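Local coordinates for protein galactokinase (Bifidobacterium longum subsp. infantis, PDB 6TEP) that probably phosphorylates galactose with ATP, as a magnesium-dependent galactokinase of the GHMP kinase family, at residues A[65-70]-A[126-131]; A[103-108]-A[181-186]. One frame throughout, in Å; residues are numbered along the deposited sequence.

Contact 1: A[65-70]-A[126-131]; sequences FIALKP and DAAFVS
Strands 65-70 and 126-131 pair as antiparallel neighbours inside the larger mixed sheet, where strand 54-70 also pairs with strand 33-42; the axes of the two segments come within 4.6 Å. Three hydrogen-bonded pairs, F65 with V130, A67 with A128 and K69 with D126, exchange two backbone bonds each; the F65 N to V130 O bond measures 2.8 Å and is nearly straight at 166°. In the non-hydrogen-bonded pairs between them, CA-H groups fill in, F129 CA lying 3.2 Å from F65 O. The side chains of I66, L68, A127 and F129 share one face. There I66 and F129 run side by side: with CG1 anti to the backbone N (chi1 -172°), I66 lays CG1 over one face of the F129 ring, 3.9 Å from its centroid, while I66 CD1 reaches F129 CZ at 3.4 Å. I66 CG1 also meets A127 CB at 3.7 Å. Helix 141-156 packs on this apolar face, the helix-on-sheet packing of the GHMP kinase N-terminal domain, and helix 12-27 lies against the face of F65, A67, K69 and V130. F129 also touches T149 of helix 141-156 and W103. Cutting F129 back to an alanine would take the ring off I66 and is likely to leave a gap between this strand, T149 and W103. On the face of F65 and A67, the carboxylate of D126 forms salt bridges with R77 and R71.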
loop_
_atom_site.group_PDB
_atom_site.type_symbol
_atom_site.label_atom_id
_atom_site.label_comp_id
_atom_site.label_asym_id
_atom_site.label_seq_id
_atom_site.Cartn_x
_atom_site.Cartn_y
_atom_site.Cartn_z
ATOM N N PHE A 65 -12.573 -6.967 -5.976
ATOM C CA PHE A 65 -13.886 -7.525 -5.598
ATOM C C PHE A 65 -13.775 -9.030 -5.464
ATOM O O PHE A 65 -13.104 -9.672 -6.285
ATOM C CB PHE A 65 -14.956 -7.185 -6.644
ATOM C CG PHE A 65 -15.236 -5.715 -6.712
ATOM C CD1 PHE A 65 -14.354 -4.890 -7.394
ATOM C CD2 PHE A 65 -16.365 -5.184 -6.106
ATOM C CE1 PHE A 65 -14.612 -3.526 -7.402
ATOM C CE2 PHE A 65 -16.621 -3.810 -6.155
ATOM C CZ PHE A 65 -15.724 -2.994 -6.794
ATOM N N ILE A 66 -14.194 -9.521 -4.278
ATOM C CA ILE A 66 -14.157 -10.969 -3.991
ATOM C C ILE A 66 -15.596 -11.421 -3.846
ATOM O O ILE A 66 -16.288 -10.986 -2.917
ATOM C CB ILE A 66 -13.278 -11.359 -2.783
ATOM C CG1 ILE A 66 -13.112 -12.905 -2.635
ATOM C CG2 ILE A 66 -13.767 -10.702 -1.506
ATOM C CD1 ILE A 66 -12.330 -13.279 -1.424
ATOM N N ALA A 67 -15.963 -12.403 -4.650
ATOM C CA ALA A 67 -17.230 -13.144 -4.422
ATOM C C ALA A 67 -16.844 -14.379 -3.626
ATOM O O ALA A 67 -15.933 -15.094 -4.088
ATOM C CB ALA A 67 -17.913 -13.445 -5.756
ATOM N N LEU A 68 -17.483 -14.627 -2.493
ATOM C CA LEU A 68 -17.073 -15.736 -1.620
ATOM C C LEU A 68 -18.263 -16.515 -1.093
ATOM O O LEU A 68 -19.346 -15.939 -0.800
ATOM C CB LEU A 68 -16.241 -15.165 -0.478
ATOM C CG LEU A 68 -15.550 -16.179 0.459
ATOM C CD1 LEU A 68 -14.175 -15.673 0.890
ATOM C CD2 LEU A 68 -16.419 -16.475 1.669
ATOM N N LYS A 69 -18.029 -17.807 -0.876
ATOM C CA LYS A 69 -18.971 -18.699 -0.162
ATOM C C LYS A 69 -18.106 -19.574 0.728
ATOM O O LYS A 69 -17.163 -20.189 0.251
ATOM C CB LYS A 69 -19.708 -19.622 -1.113
ATOM C CG LYS A 69 -20.960 -20.232 -0.502
ATOM C CD LYS A 69 -21.853 -20.959 -1.523
ATOM C CE LYS A 69 -22.950 -21.745 -0.825
ATOM N NZ LYS A 69 -23.606 -22.712 -1.719
ATOM N N PRO A 70 -18.468 -19.735 2.021
ATOM C CA PRO A 70 -17.781 -20.654 2.911
ATOM C C PRO A 70 -18.072 -22.091 2.523
ATOM O O PRO A 70 -19.060 -22.348 1.909
ATOM C CB PRO A 70 -18.421 -20.351 4.287
ATOM C CG PRO A 70 -19.755 -19.775 4.014
ATOM C CD PRO A 70 -19.609 -19.068 2.663
ATOM N N ASP A 126 -14.796 -21.072 -1.266
ATOM C CA ASP A 126 -14.717 -20.785 -2.738
ATOM C C ASP A 126 -14.672 -19.276 -2.906
ATOM O O ASP A 126 -15.527 -18.621 -2.344
ATOM C CB ASP A 126 -15.896 -21.460 -3.418
ATOM C CG ASP A 126 -15.864 -22.985 -3.351
ATOM O OD1 ASP A 126 -14.762 -23.583 -3.345
ATOM O OD2 ASP A 126 -16.995 -23.564 -3.316
ATOM N N ALA A 127 -13.847 -18.812 -3.810
ATOM C CA ALA A 127 -13.860 -17.374 -4.117
ATOM C C ALA A 127 -13.504 -17.127 -5.583
ATOM O O ALA A 127 -12.659 -17.875 -6.188
ATOM C CB ALA A 127 -12.981 -16.580 -3.171
ATOM N N ALA A 128 -14.057 -16.021 -6.051
ATOM C CA ALA A 128 -13.720 -15.454 -7.383
ATOM C C ALA A 128 -13.320 -13.982 -7.183
ATOM O O ALA A 128 -14.071 -13.230 -6.540
ATOM C CB ALA A 128 -14.878 -15.535 -8.329
ATOM N N PHE A 129 -12.214 -13.592 -7.769
ATOM C CA PHE A 129 -11.702 -12.197 -7.712
ATOM C C PHE A 129 -11.786 -11.542 -9.101
ATOM O O PHE A 129 -11.367 -12.147 -10.106
ATOM C CB PHE A 129 -10.236 -12.166 -7.296
ATOM C CG PHE A 129 -9.987 -12.632 -5.896
ATOM C CD1 PHE A 129 -10.000 -11.724 -4.850
ATOM C CD2 PHE A 129 -9.743 -13.973 -5.668
ATOM C CE1 PHE A 129 -9.811 -12.182 -3.545
ATOM C CE2 PHE A 129 -9.561 -14.420 -4.382
ATOM C CZ PHE A 129 -9.572 -13.533 -3.327
ATOM N N VAL A 130 -12.239 -10.271 -9.072
ATOM C CA VAL A 130 -12.145 -9.353 -10.231
ATOM C C VAL A 130 -11.585 -8.039 -9.652
ATOM O O VAL A 130 -12.068 -7.620 -8.600
ATOM C CB VAL A 130 -13.513 -9.128 -10.861
ATOM C CG1 VAL A 130 -13.418 -8.080 -11.939
ATOM C CG2 VAL A 130 -14.094 -10.409 -11.503
ATOM N N SER A 131 -10.562 -7.491 -10.295
ATOM C CA SER A 131 -9.881 -6.280 -9.820
ATOM C C SER A 131 -9.624 -5.270 -10.927
ATOM O O SER A 131 -9.503 -5.614 -12.126
ATOM C CB SER A 131 -8.618 -6.686 -9.160
ATOM O OG SER A 131 -8.041 -5.569 -8.524
#

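Contact 2: A[103-108]-A[181-186]; sequences WSAYPT and EMAGAS. With ADP (adenosine-5'-diphosphate), chain H.
Y106 meets the turn after helix 165-182 with the face of its ring. Its CB leaves the backbone pointing away from 181-186, but CG, anti to the carbonyl carbon (chi1 -69°), starts the ring back toward that segment. Y106 CD1 comes 4.0 Å from A183 CB, and Y106 CE1 closes to 3.7 Å from the same methyl. That methyl sits over the ring as a CH-pi contact, 17° off the normal and offset toward the rim. On the side of the ring plane away from A183, CD2 passes C1' and O4' of the ADP ribose obliquely, and Y106 CE2 lies 3.6 Å from ADP O2'. CZ has A183 CB and O4' within van der Waals range, and the tip, Y106 OH, lies 4.1 Å from A185 CB. On the A183 side of the ring, A105 CB packs on A183 CA at 3.9 Å, while M182 CG lies against A105 O at 3.6 Å. G184 turns the chain with positive phi, between the two alanines that touch the tyrosine. W103 CB lies 3.4 Å from ADP O2', and its CE3 comes close to C2 of the adenine. S80, G136, S141 and S142 bind the nucleotide by hydrogen bonds. Y106 beside the ribose and an indole beside the C2 edge of the base make this one wall of the ADP pocket of a GHMP kinase, with the magnesium ligand E179 just before the turn.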
loop_
_atom_site.group_PDB
_atom_site.type_symbol
_atom_site.label_atom_id
_atom_site.label_comp_id
_atom_site.label_asym_id
_atom_site.label_seq_id
_atom_site.Cartn_x
_atom_site.Cartn_y
_atom_site.Cartn_z
ATOM N N TRP A 103 -0.240 -17.270 -6.739
ATOM C CA TRP A 103 -1.082 -16.157 -6.268
ATOM C C TRP A 103 -2.048 -16.666 -5.164
ATOM O O TRP A 103 -2.448 -15.840 -4.322
ATOM C CB TRP A 103 -1.803 -15.553 -7.452
ATOM C CG TRP A 103 -2.926 -16.377 -7.981
ATOM C CD1 TRP A 103 -2.858 -17.411 -8.874
ATOM C CD2 TRP A 103 -4.306 -16.240 -7.640
ATOM N NE1 TRP A 103 -4.111 -17.891 -9.149
ATOM C CE2 TRP A 103 -5.022 -17.215 -8.391
ATOM C CE3 TRP A 103 -5.005 -15.421 -6.742
ATOM C CZ2 TRP A 103 -6.399 -17.366 -8.275
ATOM C CZ3 TRP A 103 -6.368 -15.541 -6.672
ATOM C CH2 TRP A 103 -7.049 -16.513 -7.424
ATOM N N SER A 104 -2.577 -17.897 -5.269
ATOM C CA SER A 104 -3.572 -18.428 -4.330
ATOM C C SER A 104 -3.043 -18.446 -2.889
ATOM O O SER A 104 -3.881 -18.636 -1.950
ATOM C CB SER A 104 -4.049 -19.851 -4.709
ATOM O OG SER A 104 -2.983 -20.769 -4.607
ATOM N N ALA A 105 -1.727 -18.301 -2.710
ATOM C CA ALA A 105 -1.137 -18.214 -1.365
ATOM C C ALA A 105 -1.738 -16.999 -0.624
ATOM O O ALA A 105 -1.893 -17.072 0.576
ATOM C CB ALA A 105 0.357 -18.113 -1.457
ATOM N N TYR A 106 -2.058 -15.917 -1.313
ATOM C CA TYR A 106 -2.529 -14.665 -0.651
ATOM C C TYR A 106 -3.887 -14.879 -0.014
ATOM O O TYR A 106 -4.007 -14.706 1.210
ATOM C CB TYR A 106 -2.511 -13.502 -1.621
ATOM C CG TYR A 106 -1.136 -13.068 -2.005
ATOM C CD1 TYR A 106 -0.455 -12.196 -1.202
ATOM C CD2 TYR A 106 -0.515 -13.455 -3.179
ATOM C CE1 TYR A 106 0.812 -11.726 -1.522
ATOM C CE2 TYR A 106 0.778 -13.048 -3.484
ATOM C CZ TYR A 106 1.420 -12.090 -2.710
ATOM O OH TYR A 106 2.702 -11.740 -3.057
ATOM N N PRO A 107 -4.928 -15.359 -0.745
ATOM C CA PRO A 107 -6.216 -15.632 -0.102
ATOM C C PRO A 107 -6.191 -16.862 0.831
ATOM O O PRO A 107 -6.745 -16.807 1.941
ATOM C CB PRO A 107 -7.218 -15.793 -1.261
ATOM C CG PRO A 107 -6.360 -16.146 -2.441
ATOM C CD PRO A 107 -5.031 -15.418 -2.223
ATOM N N THR A 108 -5.549 -17.943 0.420
ATOM C CA THR A 108 -5.623 -19.146 1.239
ATOM C C THR A 108 -4.908 -18.857 2.569
ATOM O O THR A 108 -5.438 -19.282 3.628
ATOM C CB THR A 108 -4.977 -20.320 0.498
ATOM O OG1 THR A 108 -5.550 -20.426 -0.815
ATOM C CG2 THR A 108 -5.168 -21.585 1.277
ATOM N N GLU A 181 4.069 -15.000 5.665
ATOM C CA GLU A 181 4.314 -16.405 6.058
ATOM C C GLU A 181 3.729 -17.396 5.067
ATOM O O GLU A 181 4.352 -18.507 4.913
ATOM C CB GLU A 181 3.733 -16.651 7.452
ATOM C CG GLU A 181 4.542 -15.933 8.522
ATOM C CD GLU A 181 4.143 -16.270 9.944
ATOM O OE1 GLU A 181 3.887 -17.466 10.196
ATOM O OE2 GLU A 181 4.055 -15.337 10.783
ATOM N N MET A 182 2.658 -17.048 4.362
ATOM C CA MET A 182 2.142 -17.970 3.296
ATOM C C MET A 182 2.767 -17.651 1.914
ATOM O O MET A 182 3.365 -18.552 1.285
ATOM C CB MET A 182 0.608 -17.993 3.183
ATOM C CG MET A 182 0.116 -19.287 2.502
ATOM S SD MET A 182 0.748 -20.895 3.077
ATOM C CE MET A 182 -0.212 -20.986 4.577
ATOM N N ALA A 183 2.703 -16.400 1.492
ATOM C CA ALA A 183 3.197 -15.976 0.167
ATOM C C ALA A 183 4.711 -15.778 0.220
ATOM O O ALA A 183 5.343 -15.821 -0.850
ATOM C CB ALA A 183 2.489 -14.738 -0.246
ATOM N N GLY A 184 5.249 -15.477 1.400
ATOM C CA GLY A 184 6.695 -15.336 1.588
ATOM C C GLY A 184 7.183 -13.975 1.167
ATOM O O GLY A 184 8.328 -13.888 0.815
ATOM N N ALA A 185 6.304 -12.966 1.180
ATOM C CA ALA A 185 6.613 -11.577 0.782
ATOM C C ALA A 185 6.632 -10.735 2.041
ATOM O O ALA A 185 5.583 -10.564 2.632
ATOM C CB ALA A 185 5.538 -11.065 -0.151
ATOM N N SER A 186 7.778 -10.208 2.407
ATOM C CA SER A 186 7.899 -9.248 3.527
ATOM C C SER A 186 7.013 -8.005 3.303
ATOM O O SER A 186 7.121 -7.395 2.230
ATOM C CB SER A 186 9.334 -8.890 3.753
ATOM O OG SER A 186 9.428 -8.131 4.934
HETATM P PB ADP H . 1.653 -5.006 -5.642
HETATM O O1B ADP H . 0.479 -4.967 -6.602
HETATM O O2B ADP H . 1.203 -5.180 -4.232
HETATM O O3B ADP H . 2.580 -3.790 -5.812
HETATM P PA ADP H . 2.831 -7.593 -5.187
HETATM O O1A ADP H . 3.016 -7.416 -3.704
HETATM O O2A ADP H . 3.944 -8.320 -5.834
HETATM O O3A ADP H . 2.603 -6.235 -5.965
HETATM O "O5'" ADP H . 1.432 -8.358 -5.360
HETATM C "C5'" ADP H . 1.044 -8.822 -6.662
HETATM C "C4'" ADP H . 0.818 -10.308 -6.588
HETATM O "O4'" ADP H . -0.380 -10.552 -5.834
HETATM C "C3'" ADP H . 0.579 -10.924 -7.960
HETATM O "O3'" ADP H . 1.797 -11.312 -8.555
HETATM C "C2'" ADP H . -0.296 -12.128 -7.602
HETATM O "O2'" ADP H . 0.497 -13.137 -7.054
HETATM C "C1'" ADP H . -1.179 -11.486 -6.534
HETATM N N9 ADP H . -2.332 -10.791 -7.084
HETATM C C8 ADP H . -2.693 -9.485 -6.828
HETATM N N7 ADP H . -3.808 -9.139 -7.422
HETATM C C5 ADP H . -4.257 -10.315 -8.052
HETATM C C6 ADP H . -5.386 -10.621 -8.841
HETATM N N6 ADP H . -6.349 -9.759 -9.165
HETATM N N1 ADP H . -5.514 -11.902 -9.296
HETATM C C2 ADP H . -4.568 -12.788 -9.003
HETATM N N3 ADP H . -3.441 -12.607 -8.318
HETATM C C4 ADP H . -3.353 -11.333 -7.842
#

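In the fold
Both contacts are largely buried, with centres 16 Å apart, but they are built differently. Contact 1 joins two strands through regular backbone hydrogen bonding, with apolar side chains on both faces and charged K69 and D126 at one end, K69 exposed. Contact 2 joins the start of helix 105-116 to the turn after helix 165-182 by side-chain packing, and lines the adenosine part of ADP with W103 and Y106, where contact 1 reaches the nucleotide at S131. Helix 105-116 leads on to strand 125-131, and the segments of the two contacts alternate along the chain. They also touch: F129 CD2 lies 3.9 Å from W103 CZ3, and F129 CZ lies 3.9 Å from P107 CB.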